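Local coordinates for hypothetical protein (Pyrococcus furiosus, PDB 1YB3) that is of unknown function but carries a DUF3201 domain, built as an antiparallel sheet with long helices packed against it, at residues Asn19-Asp24 with Leu151-Glu156; Glu42-Val47 with Pro66-Lys71; Tyr84-Phe89 with Met144-Val149. All coordinates share one frame; numbering follows the deposited sequence.

The three contacts lie in one DUF3201 region. Contact 1 joins helix 11-35 to the turn before helix 155-171 and to that helix's first residues. Contacts 2 and 3 pair strands within the seven-stranded antiparallel sheet. They fall between the two segments of contact 1 in the chain, and contact 2 comes first. Contact 2 pairs the edge strand 40-47 with strand 65-71. Contact 3 pairs strands 82-90 and 144-150 deeper in the sheet. The centres of contacts 1 and 2 are about 15 Å apart, those of 1 and 3 about 19 Å, and those of 2 and 3 about 14 Å. Ile21 and Trp22 pack on Pro66, and Leu151 packs on Phe85. The first helix and the start of the last helix thus meet beside the sheet.

Contact 1. Residues Asn19-Asp24 with Leu151-Glu156; sequences NRIWGD and LGFDKE
Asp24 and Lys155 mark the closest backbone approach, with their CA atoms 8.4 Å apart. Residues 19-24 are a piece of helix 11-35. Residues 151-154 are a turn that leads into helix 155-171, whose first residues are Lys155 and Glu156. At this separation the contact depends on side chains. Asp154 takes the N-cap position, and its OD1 accepts a hydrogen bond from the backbone N of Glu157.

Phe153 is the centre of the contact. The guanidinium of Arg20 lies flat over one face of its ring, with the two planes only 17° apart and the centres 3.9 Å apart. This is a stacked cation-pi pair. NH2 of Arg20 comes within 3.4 Å of CD2 of Phe153, while NE sits over the middle of the ring. The Arg20 chain runs out extended and then bends at chi3 (72°), which folds the guanidinium over the ring. NE is buried here and has no polar partner in the model.

Ile21 approaches the same ring from its edge, with CG1 3.8 Å from CZ of Phe153. Ile21 also rests on Pro66 of strand 65-71, so one helix residue bridges the aromatic side chain and the sheet. The contact joins the first helix to the turn that starts the last one, beside the sheet. Strand 82-90 borders the site too: Phe83 touches both Asp24 and Lys155.

Asp24 sends OD2 to within 3.8 Å of CD1 of Phe153, with carboxylate and ring planes 66° apart. Its OD1 forms a long salt bridge to NZ of Lys155, at 3.9 Å. The Lys155 side chain is extended beyond CG and crosses that of Asp24 at about a right angle. Its stronger partner is Glu27, one helical turn further on, so the ammonium group probably feels both acids.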
ATOM      1  N   ASN A  19      10.851  17.961   2.144  1.00 19.36           N
ATOM      2  CA  ASN A  19      10.342  18.278   3.485  1.00 18.53           C
ATOM      3  C   ASN A  19       8.887  17.827   3.661  1.00 20.84           C
ATOM      4  O   ASN A  19       8.485  17.424   4.766  1.00 19.54           O
ATOM      5  CB  ASN A  19      10.485  19.774   3.790  1.00 20.83           C
ATOM      6  CG  ASN A  19      11.798  20.103   4.478  1.00 22.64           C
ATOM      7  OD1 ASN A  19      12.411  19.235   5.101  1.00 21.64           O
ATOM      8  ND2 ASN A  19      12.223  21.365   4.391  1.00 27.01           N
ATOM      9  N   ARG A  20       8.119  17.903   2.582  1.00 22.82           N
ATOM     10  CA  ARG A  20       6.716  17.446   2.582  1.00 24.55           C
ATOM     11  C   ARG A  20       6.607  15.934   2.746  1.00 22.75           C
ATOM     12  O   ARG A  20       5.821  15.462   3.570  1.00 22.78           O
ATOM     13  CB  ARG A  20       5.988  17.914   1.308  1.00 26.76           C
ATOM     14  CG  ARG A  20       4.532  17.432   1.198  1.00 28.93           C
ATOM     15  CD  ARG A  20       3.757  18.116   0.062  1.00 33.89           C
ATOM     16  NE  ARG A  20       4.175  17.677  -1.270  1.00 40.70           N
ATOM     17  CZ  ARG A  20       3.436  17.797  -2.378  1.00 43.04           C
ATOM     18  NH1 ARG A  20       2.214  18.319  -2.323  1.00 44.62           N
ATOM     19  NH2 ARG A  20       3.915  17.379  -3.547  1.00 42.97           N
ATOM     20  N   ILE A  21       7.391  15.177   1.980  1.00 21.59           N
ATOM     21  CA  ILE A  21       7.390  13.700   2.063  1.00 22.37           C
ATOM     22  C   ILE A  21       7.704  13.232   3.493  1.00 23.51           C
ATOM     23  O   ILE A  21       6.929  12.471   4.110  1.00 22.17           O
ATOM     24  CB  ILE A  21       8.389  13.066   1.033  1.00 23.08           C
ATOM     25  CG1 ILE A  21       7.915  13.273  -0.408  1.00 23.80           C
ATOM     26  CG2 ILE A  21       8.674  11.571   1.338  1.00 22.42           C
ATOM     27  CD1 ILE A  21       9.009  12.999  -1.448  1.00 26.90           C
ATOM     28  N   TRP A  22       8.829  13.700   4.042  1.00 24.06           N
ATOM     29  CA  TRP A  22       9.219  13.259   5.369  1.00 23.30           C
ATOM     30  C   TRP A  22       8.351  13.854   6.486  1.00 23.87           C
ATOM     31  O   TRP A  22       7.916  13.117   7.379  1.00 23.00           O
ATOM     32  CB  TRP A  22      10.735  13.449   5.613  1.00 23.24           C
ATOM     33  CG  TRP A  22      11.529  12.262   5.146  1.00 25.41           C
ATOM     34  CD1 TRP A  22      11.921  11.193   5.905  1.00 25.85           C
ATOM     35  CD2 TRP A  22      12.016  12.008   3.822  1.00 25.10           C
ATOM     36  NE1 TRP A  22      12.607  10.300   5.140  1.00 26.07           N
ATOM     37  CE2 TRP A  22      12.687  10.767   3.859  1.00 26.18           C
ATOM     38  CE3 TRP A  22      11.951  12.703   2.612  1.00 28.39           C
ATOM     39  CZ2 TRP A  22      13.303  10.206   2.728  1.00 27.35           C
ATOM     40  CZ3 TRP A  22      12.558  12.145   1.482  1.00 27.30           C
ATOM     41  CH2 TRP A  22      13.225  10.906   1.553  1.00 26.34           C
ATOM     42  N   GLY A  23       8.049  15.157   6.412  1.00 21.63           N
ATOM     43  CA  GLY A  23       7.212  15.836   7.415  1.00 23.63           C
ATOM     44  C   GLY A  23       5.823  15.216   7.500  1.00 21.46           C
ATOM     45  O   GLY A  23       5.308  14.976   8.595  1.00 23.29           O
ATOM     46  N   ASP A  24       5.244  14.918   6.342  1.00 19.77           N
ATOM     47  CA  ASP A  24       3.911  14.314   6.293  1.00 21.24           C
ATOM     48  C   ASP A  24       3.869  12.926   6.946  1.00 20.55           C
ATOM     49  O   ASP A  24       2.856  12.582   7.578  1.00 18.85           O
ATOM     50  CB  ASP A  24       3.386  14.221   4.854  1.00 22.50           C
ATOM     51  CG  ASP A  24       2.874  15.559   4.310  1.00 21.91           C
ATOM     52  OD1 ASP A  24       3.036  16.610   4.977  1.00 24.64           O
ATOM     53  OD2 ASP A  24       2.302  15.547   3.197  1.00 25.09           O
ATOM     54  N   LEU A 151      -2.285   7.226  -2.828  1.00 20.83           N
ATOM     55  CA  LEU A 151      -3.233   8.323  -2.549  1.00 21.31           C
ATOM     56  C   LEU A 151      -2.799   9.758  -2.856  1.00 24.75           C
ATOM     57  O   LEU A 151      -3.473  10.704  -2.421  1.00 25.66           O
ATOM     58  CB  LEU A 151      -3.696   8.267  -1.093  1.00 24.20           C
ATOM     59  CG  LEU A 151      -4.583   7.050  -0.830  1.00 28.40           C
ATOM     60  CD1 LEU A 151      -4.589   6.693   0.615  1.00 31.46           C
ATOM     61  CD2 LEU A 151      -5.988   7.252  -1.378  1.00 31.17           C
ATOM     62  N   GLY A 152      -1.699   9.946  -3.566  1.00 22.24           N
ATOM     63  CA  GLY A 152      -1.142  11.316  -3.652  1.00 25.01           C
ATOM     64  C   GLY A 152      -0.955  11.918  -2.254  1.00 22.41           C
ATOM     65  O   GLY A 152      -0.886  11.189  -1.263  1.00 25.49           O
ATOM     66  N   PHE A 153      -0.900  13.251  -2.155  1.00 20.66           N
ATOM     67  CA  PHE A 153      -0.617  13.883  -0.862  1.00 19.49           C
ATOM     68  C   PHE A 153      -1.877  14.346  -0.139  1.00 22.34           C
ATOM     69  O   PHE A 153      -1.947  15.469   0.396  1.00 23.48           O
ATOM     70  CB  PHE A 153       0.420  15.018  -1.015  1.00 22.93           C
ATOM     71  CG  PHE A 153       1.815  14.516  -1.319  1.00 22.90           C
ATOM     72  CD1 PHE A 153       2.634  14.034  -0.296  1.00 26.95           C
ATOM     73  CD2 PHE A 153       2.287  14.493  -2.624  1.00 24.96           C
ATOM     74  CE1 PHE A 153       3.924  13.547  -0.569  1.00 27.81           C
ATOM     75  CE2 PHE A 153       3.592  13.999  -2.912  1.00 23.82           C
ATOM     76  CZ  PHE A 153       4.395  13.535  -1.875  1.00 26.67           C
ATOM     77  N   ASP A 154      -2.872  13.463  -0.140  1.00 20.77           N
ATOM     78  CA  ASP A 154      -4.190  13.775   0.435  1.00 21.71           C
ATOM     79  C   ASP A 154      -4.308  13.113   1.802  1.00 18.58           C
ATOM     80  O   ASP A 154      -4.598  11.909   1.914  1.00 19.85           O
ATOM     81  CB  ASP A 154      -5.293  13.325  -0.526  1.00 22.30           C
ATOM     82  CG  ASP A 154      -6.679  13.811  -0.111  1.00 22.29           C
ATOM     83  OD1 ASP A 154      -6.927  13.965   1.101  1.00 21.23           O
ATOM     84  OD2 ASP A 154      -7.514  14.039  -1.017  1.00 22.69           O
ATOM     85  N   LYS A 155      -4.096  13.910   2.844  1.00 21.17           N
ATOM     86  CA  LYS A 155      -4.143  13.435   4.241  1.00 21.10           C
ATOM     87  C   LYS A 155      -5.516  12.889   4.635  1.00 20.28           C
ATOM     88  O   LYS A 155      -5.625  11.825   5.241  1.00 21.52           O
ATOM     89  CB  LYS A 155      -3.727  14.572   5.197  1.00 25.33           C
ATOM     90  CG  LYS A 155      -2.371  15.202   4.866  1.00 25.29           C
ATOM     91  CD  LYS A 155      -2.060  16.398   5.799  1.00 26.25           C
ATOM     92  CE  LYS A 155      -0.706  17.014   5.449  1.00 30.11           C
ATOM     93  NZ  LYS A 155      -0.266  18.029   6.452  1.00 33.13           N
ATOM     94  N   GLU A 156      -6.575  13.587   4.242  1.00 20.81           N
ATOM     95  CA  GLU A 156      -7.936  13.106   4.524  1.00 19.18           C
ATOM     96  C   GLU A 156      -8.155  11.721   3.941  1.00 20.90           C
ATOM     97  O   GLU A 156      -8.766  10.864   4.583  1.00 20.03           O
ATOM     98  CB  GLU A 156      -8.979  14.086   3.951  1.00 20.07           C
ATOM     99  CG  GLU A 156     -10.455  13.789   4.363  1.00 22.10           C
ATOM    100  CD  GLU A 156     -11.204  12.793   3.412  1.00 23.67           C
ATOM    101  OE1 GLU A 156     -10.665  12.459   2.333  1.00 24.31           O
ATOM    102  OE2 GLU A 156     -12.347  12.349   3.745  1.00 21.60           O
TER

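Contact 2. Residues Glu42-Val47 with Pro66-Lys71; sequences EEVSEV and PAFAVK
Ser45 and Ala67 form an antiparallel hydrogen-bonded pair. Ser45 N reaches Ala67 O at 2.8 Å and nearly straight (175°), and Ala67 N returns to Ser45 O at 3.1 Å. Glu42 N gives a third bond, 2.8 Å to Ala69 O. Between these bonded pairs the segment 42-47 has two residues, Glu43 and Val44, where 66-71 has only Phe68.

Two waters bridge the segments. One molecule accepts from Ala69 N and donates to Glu43 O, each at 2.9 Å. A second joins Ser45 OG to Ala67 O, weakly at the carbonyl.

Apolar contacts line the helix side. CG1 of Val44 lies 3.8 Å from CB of Pro66, side by side with it, and CG2 faces CD2 of Phe68 at 4.1 Å. Val44 CG1 is anti to the backbone N (chi1 173°), so the two methyls divide between these neighbours.

The acidic side chains find separate partners. Glu42 OE2 makes a long salt bridge to Lys71 NZ, at 3.8 Å. Glu43 forms a salt bridge with Arg29, and Glu46 OE1 a hydrogen bond with Trp22 NE1, both on helix 11-35.

The extra residue and the inserted water are the mark of a bulge-like break in an outermost strand of an antiparallel sheet.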
ATOM      1  N   GLU A  42       4.255   1.113  14.534  1.00 18.73           N
ATOM      2  CA  GLU A  42       5.675   1.218  14.848  1.00 19.19           C
ATOM      3  C   GLU A  42       6.224   2.585  14.426  1.00 21.56           C
ATOM      4  O   GLU A  42       5.502   3.400  13.868  1.00 19.75           O
ATOM      5  CB  GLU A  42       6.457   0.079  14.183  1.00 21.62           C
ATOM      6  CG  GLU A  42       5.982  -1.332  14.573  1.00 25.76           C
ATOM      7  CD  GLU A  42       6.309  -1.691  16.015  1.00 30.66           C
ATOM      8  OE1 GLU A  42       7.060  -0.940  16.678  1.00 34.71           O
ATOM      9  OE2 GLU A  42       5.814  -2.731  16.494  1.00 33.98           O
ATOM     10  N   GLU A  43       7.512   2.822  14.702  1.00 21.22           N
ATOM     11  CA  GLU A  43       8.145   4.096  14.350  1.00 23.62           C
ATOM     12  C   GLU A  43       8.490   4.168  12.866  1.00 21.54           C
ATOM     13  O   GLU A  43       8.650   3.155  12.200  1.00 20.07           O
ATOM     14  CB  GLU A  43       9.419   4.309  15.173  1.00 27.96           C
ATOM     15  CG  GLU A  43       9.210   4.261  16.698  0.65 30.85           C
ATOM     16  CD  GLU A  43       8.327   5.389  17.232  0.65 32.27           C
ATOM     17  OE1 GLU A  43       8.141   6.409  16.533  0.65 35.03           O
ATOM     18  OE2 GLU A  43       7.820   5.253  18.368  0.65 36.49           O
ATOM     19  N   VAL A  44       8.650   5.385  12.366  1.00 21.50           N
ATOM     20  CA  VAL A  44       9.061   5.599  10.985  1.00 19.81           C
ATOM     21  C   VAL A  44      10.484   5.079  10.792  1.00 22.86           C
ATOM     22  O   VAL A  44      11.354   5.313  11.640  1.00 24.45           O
ATOM     23  CB  VAL A  44       9.006   7.101  10.617  1.00 21.66           C
ATOM     24  CG1 VAL A  44       9.595   7.347   9.229  1.00 22.73           C
ATOM     25  CG2 VAL A  44       7.572   7.620  10.706  1.00 21.26           C
ATOM     26  N   SER A  45      10.699   4.357   9.697  1.00 20.90           N
ATOM     27  CA  SER A  45      12.036   3.921   9.329  1.00 24.51           C
ATOM     28  C   SER A  45      12.285   4.247   7.857  1.00 25.33           C
ATOM     29  O   SER A  45      11.384   4.723   7.154  1.00 23.75           O
ATOM     30  CB  SER A  45      12.214   2.435   9.629  1.00 27.97           C
ATOM     31  OG  SER A  45      11.554   1.634   8.664  1.00 32.60           O
ATOM     32  N   GLU A  46      13.512   4.021   7.392  1.00 24.38           N
ATOM     33  CA  GLU A  46      13.854   4.336   6.012  1.00 25.35           C
ATOM     34  C   GLU A  46      13.942   3.078   5.176  1.00 25.73           C
ATOM     35  O   GLU A  46      14.610   2.111   5.552  1.00 27.97           O
ATOM     36  CB  GLU A  46      15.163   5.129   5.954  1.00 24.79           C
ATOM     37  CG  GLU A  46      15.112   6.446   6.707  1.00 29.67           C
ATOM     38  CD  GLU A  46      13.977   7.369   6.236  1.00 32.10           C
ATOM     39  OE1 GLU A  46      13.745   7.470   5.006  1.00 34.00           O
ATOM     40  OE2 GLU A  46      13.331   8.012   7.097  1.00 34.31           O
ATOM     41  N   VAL A  47      13.240   3.081   4.054  1.00 20.80           N
ATOM     42  CA  VAL A  47      13.212   1.949   3.161  1.00 22.44           C
ATOM     43  C   VAL A  47      13.997   2.310   1.898  1.00 22.70           C
ATOM     44  O   VAL A  47      13.665   3.276   1.229  1.00 22.12           O
ATOM     45  CB  VAL A  47      11.751   1.593   2.771  1.00 25.56           C
ATOM     46  CG1 VAL A  47      11.727   0.478   1.717  1.00 26.79           C
ATOM     47  CG2 VAL A  47      10.931   1.204   4.032  1.00 26.05           C
ATOM     48  N   PRO A  66      10.307   7.227   3.566  1.00 18.84           N
ATOM     49  CA  PRO A  66       9.828   6.901   4.929  1.00 19.69           C
ATOM     50  C   PRO A  66       8.630   5.938   4.938  1.00 21.58           C
ATOM     51  O   PRO A  66       7.767   6.010   4.068  1.00 19.88           O
ATOM     52  CB  PRO A  66       9.452   8.268   5.507  1.00 20.91           C
ATOM     53  CG  PRO A  66       8.975   9.066   4.282  1.00 18.85           C
ATOM     54  CD  PRO A  66       9.815   8.544   3.101  1.00 18.99           C
ATOM     55  N   ALA A  67       8.606   5.025   5.910  1.00 18.07           N
ATOM     56  CA  ALA A  67       7.448   4.132   6.077  1.00 17.40           C
ATOM     57  C   ALA A  67       7.401   3.666   7.516  1.00 18.56           C
ATOM     58  O   ALA A  67       8.428   3.594   8.184  1.00 19.12           O
ATOM     59  CB  ALA A  67       7.520   2.936   5.107  1.00 19.18           C
ATOM     60  N   PHE A  68       6.207   3.316   7.993  1.00 16.61           N
ATOM     61  CA  PHE A  68       6.074   2.746   9.346  1.00 16.12           C
ATOM     62  C   PHE A  68       5.130   1.554   9.311  1.00 17.97           C
ATOM     63  O   PHE A  68       4.134   1.580   8.587  1.00 16.70           O
ATOM     64  CB  PHE A  68       5.631   3.788  10.393  1.00 17.41           C
ATOM     65  CG  PHE A  68       4.325   4.479  10.090  1.00 16.71           C
ATOM     66  CD1 PHE A  68       3.111   3.983  10.618  1.00 17.23           C
ATOM     67  CD2 PHE A  68       4.288   5.634   9.292  1.00 18.05           C
ATOM     68  CE1 PHE A  68       1.901   4.641  10.360  1.00 17.05           C
ATOM     69  CE2 PHE A  68       3.094   6.286   9.036  1.00 16.24           C
ATOM     70  CZ  PHE A  68       1.878   5.768   9.564  1.00 15.27           C
ATOM     71  N   ALA A  69       5.475   0.511  10.071  1.00 15.63           N
ATOM     72  CA  ALA A  69       4.654  -0.705  10.175  1.00 16.73           C
ATOM     73  C   ALA A  69       3.370  -0.474  10.970  1.00 15.45           C
ATOM     74  O   ALA A  69       3.351   0.284  11.966  1.00 16.34           O
ATOM     75  CB  ALA A  69       5.473  -1.804  10.870  1.00 19.26           C
ATOM     76  N   VAL A  70       2.311  -1.142  10.515  1.00 15.17           N
ATOM     77  CA  VAL A  70       1.044  -1.264  11.242  1.00 15.87           C
ATOM     78  C   VAL A  70       0.751  -2.765  11.282  1.00 16.16           C
ATOM     79  O   VAL A  70       0.465  -3.364  10.269  1.00 17.50           O
ATOM     80  CB  VAL A  70      -0.119  -0.525  10.543  1.00 14.75           C
ATOM     81  CG1 VAL A  70      -1.423  -0.652  11.383  1.00 17.46           C
ATOM     82  CG2 VAL A  70       0.211   0.959  10.271  1.00 16.71           C
ATOM     83  N   LYS A  71       0.882  -3.370  12.456  1.00 18.57           N
ATOM     84  CA  LYS A  71       0.739  -4.826  12.577  1.00 16.94           C
ATOM     85  C   LYS A  71      -0.744  -5.195  12.626  1.00 15.36           C
ATOM     86  O   LYS A  71      -1.537  -4.449  13.183  1.00 17.48           O
ATOM     87  CB  LYS A  71       1.442  -5.316  13.826  1.00 21.06           C
ATOM     88  CG  LYS A  71       2.923  -4.941  13.874  1.00 25.36           C
ATOM     89  CD  LYS A  71       3.617  -5.702  14.986  1.00 28.44           C
ATOM     90  CE  LYS A  71       5.105  -5.455  14.940  1.00 33.74           C
ATOM     91  NZ  LYS A  71       5.804  -6.451  15.806  1.00 35.95           N
TER
HETATM   92  O   HOH W   1       8.145   0.524  11.133  1.00 19.08           O
HETATM   93  O   HOH W   2       8.750   0.246   8.553  1.00 28.98           O

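Contact 3. Residues Tyr84-Phe89 with Met144-Val149; sequences YFVFAF and MINFEV
Phe85 meets Val149 through a chi1 of 65°, which puts CG between the backbone N and the carbonyl carbon. The ring swings toward the partner strand and lies against Val149, whose CB stands over one ring face, 4.1 Å from the centroid and 29° off its normal. This is a CH-pi contact. Phe89 and Phe147 instead turn CG anti to the carbonyl carbon, and their side chains cross at about a right angle. CD2 of Phe147 comes in at the edge of the Phe89 ring, 4.0 Å from CD2 of Phe89. The edge of the Phe147 ring also faces Phe87 O, which lies 3.7 Å from CD2 of Phe147.

Six backbone hydrogen bonds join the strands, two at each of the pairs Phe85-Val149, Phe87-Phe147 and Phe89-Ile145. The axes of segments 84-89 and 144-149 run antiparallel, at 158°.

On the other face, CG2 of Val86 touches CB of Asn146 at 3.7 Å. Ala88 CB sits between OD1 of Asn146 and the CE methyl of Met144, a selenomethionine whose bent chain carries CE across to Ala88 and Phe89. OE1 of Glu148 is hydrogen-bonded to the hydroxyl of Tyr112, and OH of Tyr84 to NE2 of His65.

Strand 74-79 flanks residues 84-89, and strand 108-112 flanks 144-149. Helix 155-171 covers the phenylalanine face, with Phe165 touching Phe87, Phe89 and Phe147.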
ATOM      1  N   TYR A  84       1.035   6.072   0.599  1.00 13.64           N
ATOM      2  CA  TYR A  84       0.491   4.756   0.283  1.00 13.80           C
ATOM      3  C   TYR A  84       0.308   3.967   1.577  1.00 14.51           C
ATOM      4  O   TYR A  84       0.897   4.295   2.614  1.00 14.68           O
ATOM      5  CB  TYR A  84       1.408   3.995  -0.673  1.00 15.14           C
ATOM      6  CG  TYR A  84       2.701   3.574  -0.010  1.00 16.10           C
ATOM      7  CD1 TYR A  84       2.796   2.348   0.627  1.00 15.70           C
ATOM      8  CD2 TYR A  84       3.806   4.437   0.034  1.00 15.91           C
ATOM      9  CE1 TYR A  84       3.981   1.957   1.294  1.00 16.54           C
ATOM     10  CE2 TYR A  84       4.991   4.051   0.686  1.00 16.66           C
ATOM     11  CZ  TYR A  84       5.067   2.824   1.299  1.00 18.49           C
ATOM     12  OH  TYR A  84       6.225   2.443   1.954  1.00 19.49           O
ATOM     13  N   PHE A  85      -0.531   2.938   1.519  1.00 13.59           N
ATOM     14  CA  PHE A  85      -0.490   1.908   2.536  1.00 13.78           C
ATOM     15  C   PHE A  85      -0.606   0.571   1.841  1.00 12.66           C
ATOM     16  O   PHE A  85      -1.076   0.479   0.702  1.00 14.65           O
ATOM     17  CB  PHE A  85      -1.576   2.104   3.616  1.00 14.98           C
ATOM     18  CG  PHE A  85      -2.987   1.954   3.096  1.00 15.51           C
ATOM     19  CD1 PHE A  85      -3.602   0.707   3.100  1.00 17.78           C
ATOM     20  CD2 PHE A  85      -3.689   3.058   2.632  1.00 16.69           C
ATOM     21  CE1 PHE A  85      -4.914   0.548   2.631  1.00 18.41           C
ATOM     22  CE2 PHE A  85      -5.010   2.907   2.127  1.00 16.88           C
ATOM     23  CZ  PHE A  85      -5.606   1.642   2.124  1.00 16.15           C
ATOM     24  N   VAL A  86      -0.123  -0.455   2.524  1.00 15.11           N
ATOM     25  CA  VAL A  86      -0.151  -1.809   1.980  1.00 15.20           C
ATOM     26  C   VAL A  86      -0.354  -2.789   3.118  1.00 17.18           C
ATOM     27  O   VAL A  86       0.234  -2.611   4.191  1.00 15.17           O
ATOM     28  CB  VAL A  86       1.162  -2.129   1.180  1.00 18.09           C
ATOM     29  CG1 VAL A  86       2.397  -1.854   2.009  1.00 18.83           C
ATOM     30  CG2 VAL A  86       1.150  -3.571   0.617  1.00 18.39           C
ATOM     31  N   PHE A  87      -1.190  -3.813   2.898  1.00 16.00           N
ATOM     32  CA  PHE A  87      -1.316  -4.909   3.849  1.00 16.10           C
ATOM     33  C   PHE A  87      -1.043  -6.215   3.141  1.00 15.25           C
ATOM     34  O   PHE A  87      -1.491  -6.399   2.005  1.00 17.99           O
ATOM     35  CB  PHE A  87      -2.725  -4.964   4.430  1.00 17.61           C
ATOM     36  CG  PHE A  87      -2.938  -3.998   5.572  1.00 16.34           C
ATOM     37  CD1 PHE A  87      -2.679  -4.399   6.872  1.00 15.80           C
ATOM     38  CD2 PHE A  87      -3.398  -2.714   5.333  1.00 20.02           C
ATOM     39  CE1 PHE A  87      -2.858  -3.526   7.945  1.00 20.74           C
ATOM     40  CE2 PHE A  87      -3.591  -1.816   6.421  1.00 22.03           C
ATOM     41  CZ  PHE A  87      -3.318  -2.239   7.704  1.00 18.67           C
ATOM     42  N   ALA A  88      -0.336  -7.104   3.835  1.00 17.40           N
ATOM     43  CA  ALA A  88       0.000  -8.434   3.319  1.00 18.63           C
ATOM     44  C   ALA A  88      -0.823  -9.459   4.068  1.00 19.94           C
ATOM     45  O   ALA A  88      -0.906  -9.407   5.312  1.00 19.84           O
ATOM     46  CB  ALA A  88       1.484  -8.717   3.511  1.00 22.79           C
ATOM     47  N   PHE A  89      -1.385 -10.419   3.332  1.00 19.15           N
ATOM     48  CA  PHE A  89      -2.143 -11.510   3.936  1.00 18.97           C
ATOM     49  C   PHE A  89      -1.698 -12.857   3.342  1.00 22.90           C
ATOM     50  O   PHE A  89      -1.395 -12.919   2.138  1.00 22.36           O
ATOM     51  CB  PHE A  89      -3.641 -11.335   3.700  1.00 20.22           C
ATOM     52  CG  PHE A  89      -4.211 -10.049   4.259  1.00 20.62           C
ATOM     53  CD1 PHE A  89      -4.300  -9.854   5.642  1.00 21.51           C
ATOM     54  CD2 PHE A  89      -4.692  -9.058   3.409  1.00 21.20           C
ATOM     55  CE1 PHE A  89      -4.835  -8.653   6.157  1.00 19.42           C
ATOM     56  CE2 PHE A  89      -5.239  -7.879   3.922  1.00 21.04           C
ATOM     57  CZ  PHE A  89      -5.302  -7.687   5.300  1.00 19.98           C
HETATM   58  N   MSE A 144       2.507 -14.855   0.394  1.00 28.66           N
HETATM   59  CA  MSE A 144       1.972 -13.593   0.951  1.00 26.05           C
HETATM   60  C   MSE A 144       1.522 -12.697  -0.199  1.00 26.54           C
HETATM   61  O   MSE A 144       2.286 -12.468  -1.150  1.00 25.32           O
HETATM   62  CB  MSE A 144       3.042 -12.879   1.790  1.00 29.59           C
HETATM   63  CG  MSE A 144       3.567 -13.691   2.977  1.00 35.63           C
HETATM   64 SE   MSE A 144       2.154 -14.072   4.278  1.00 46.66          SE
HETATM   65  CE  MSE A 144       1.592 -12.257   4.592  1.00 38.54           C
ATOM     66  N   ILE A 145       0.285 -12.203  -0.130  1.00 20.77           N
ATOM     67  CA  ILE A 145      -0.253 -11.338  -1.175  1.00 16.89           C
ATOM     68  C   ILE A 145      -0.445  -9.945  -0.590  1.00 20.43           C
ATOM     69  O   ILE A 145      -1.088  -9.801   0.449  1.00 19.61           O
ATOM     70  CB  ILE A 145      -1.621 -11.846  -1.724  1.00 19.57           C
ATOM     71  CG1 ILE A 145      -1.579 -13.356  -2.085  1.00 22.07           C
ATOM     72  CG2 ILE A 145      -2.138 -10.962  -2.881  1.00 19.75           C
ATOM     73  CD1 ILE A 145      -0.434 -13.782  -3.055  1.00 23.89           C
ATOM     74  N   ASN A 146       0.118  -8.944  -1.266  1.00 17.20           N
ATOM     75  CA  ASN A 146       0.070  -7.554  -0.828  1.00 18.54           C
ATOM     76  C   ASN A 146      -0.972  -6.767  -1.590  1.00 16.16           C
ATOM     77  O   ASN A 146      -1.114  -6.912  -2.821  1.00 17.24           O
ATOM     78  CB  ASN A 146       1.423  -6.875  -1.039  1.00 20.37           C
ATOM     79  CG  ASN A 146       2.504  -7.457  -0.180  1.00 22.92           C
ATOM     80  OD1 ASN A 146       2.694  -7.048   0.953  1.00 23.74           O
ATOM     81  ND2 ASN A 146       3.247  -8.416  -0.729  1.00 25.98           N
ATOM     82  N   PHE A 147      -1.697  -5.900  -0.863  1.00 15.17           N
ATOM     83  CA  PHE A 147      -2.717  -5.027  -1.427  1.00 15.54           C
ATOM     84  C   PHE A 147      -2.290  -3.617  -1.074  1.00 16.01           C
ATOM     85  O   PHE A 147      -2.280  -3.264   0.101  1.00 15.94           O
ATOM     86  CB  PHE A 147      -4.074  -5.331  -0.774  1.00 17.47           C
ATOM     87  CG  PHE A 147      -4.547  -6.733  -1.040  1.00 15.32           C
ATOM     88  CD1 PHE A 147      -5.457  -6.993  -2.071  1.00 18.81           C
ATOM     89  CD2 PHE A 147      -4.009  -7.810  -0.303  1.00 15.64           C
ATOM     90  CE1 PHE A 147      -5.859  -8.318  -2.355  1.00 18.28           C
ATOM     91  CE2 PHE A 147      -4.387  -9.123  -0.575  1.00 16.71           C
ATOM     92  CZ  PHE A 147      -5.321  -9.379  -1.609  1.00 18.97           C
ATOM     93  N   GLU A 148      -1.871  -2.850  -2.081  1.00 15.95           N
ATOM     94  CA  GLU A 148      -1.356  -1.488  -1.893  1.00 16.39           C
ATOM     95  C   GLU A 148      -2.306  -0.461  -2.512  1.00 15.20           C
ATOM     96  O   GLU A 148      -2.739  -0.614  -3.653  1.00 18.03           O
ATOM     97  CB  GLU A 148       0.062  -1.313  -2.513  1.00 15.46           C
ATOM     98  CG  GLU A 148       0.509   0.143  -2.524  1.00 16.43           C
ATOM     99  CD  GLU A 148       1.936   0.367  -3.059  1.00 18.64           C
ATOM    100  OE1 GLU A 148       2.743  -0.590  -3.008  1.00 21.24           O
ATOM    101  OE2 GLU A 148       2.246   1.492  -3.506  1.00 22.08           O
ATOM    102  N   VAL A 149      -2.640   0.577  -1.744  1.00 15.48           N
ATOM    103  CA  VAL A 149      -3.441   1.681  -2.253  1.00 15.89           C
ATOM    104  C   VAL A 149      -2.586   2.958  -2.202  1.00 14.27           C
ATOM    105  O   VAL A 149      -1.997   3.262  -1.153  1.00 14.79           O
ATOM    106  CB  VAL A 149      -4.738   1.835  -1.417  1.00 16.36           C
ATOM    107  CG1 VAL A 149      -5.560   3.004  -1.926  1.00 17.12           C
ATOM    108  CG2 VAL A 149      -5.545   0.476  -1.422  1.00 16.04           C
TER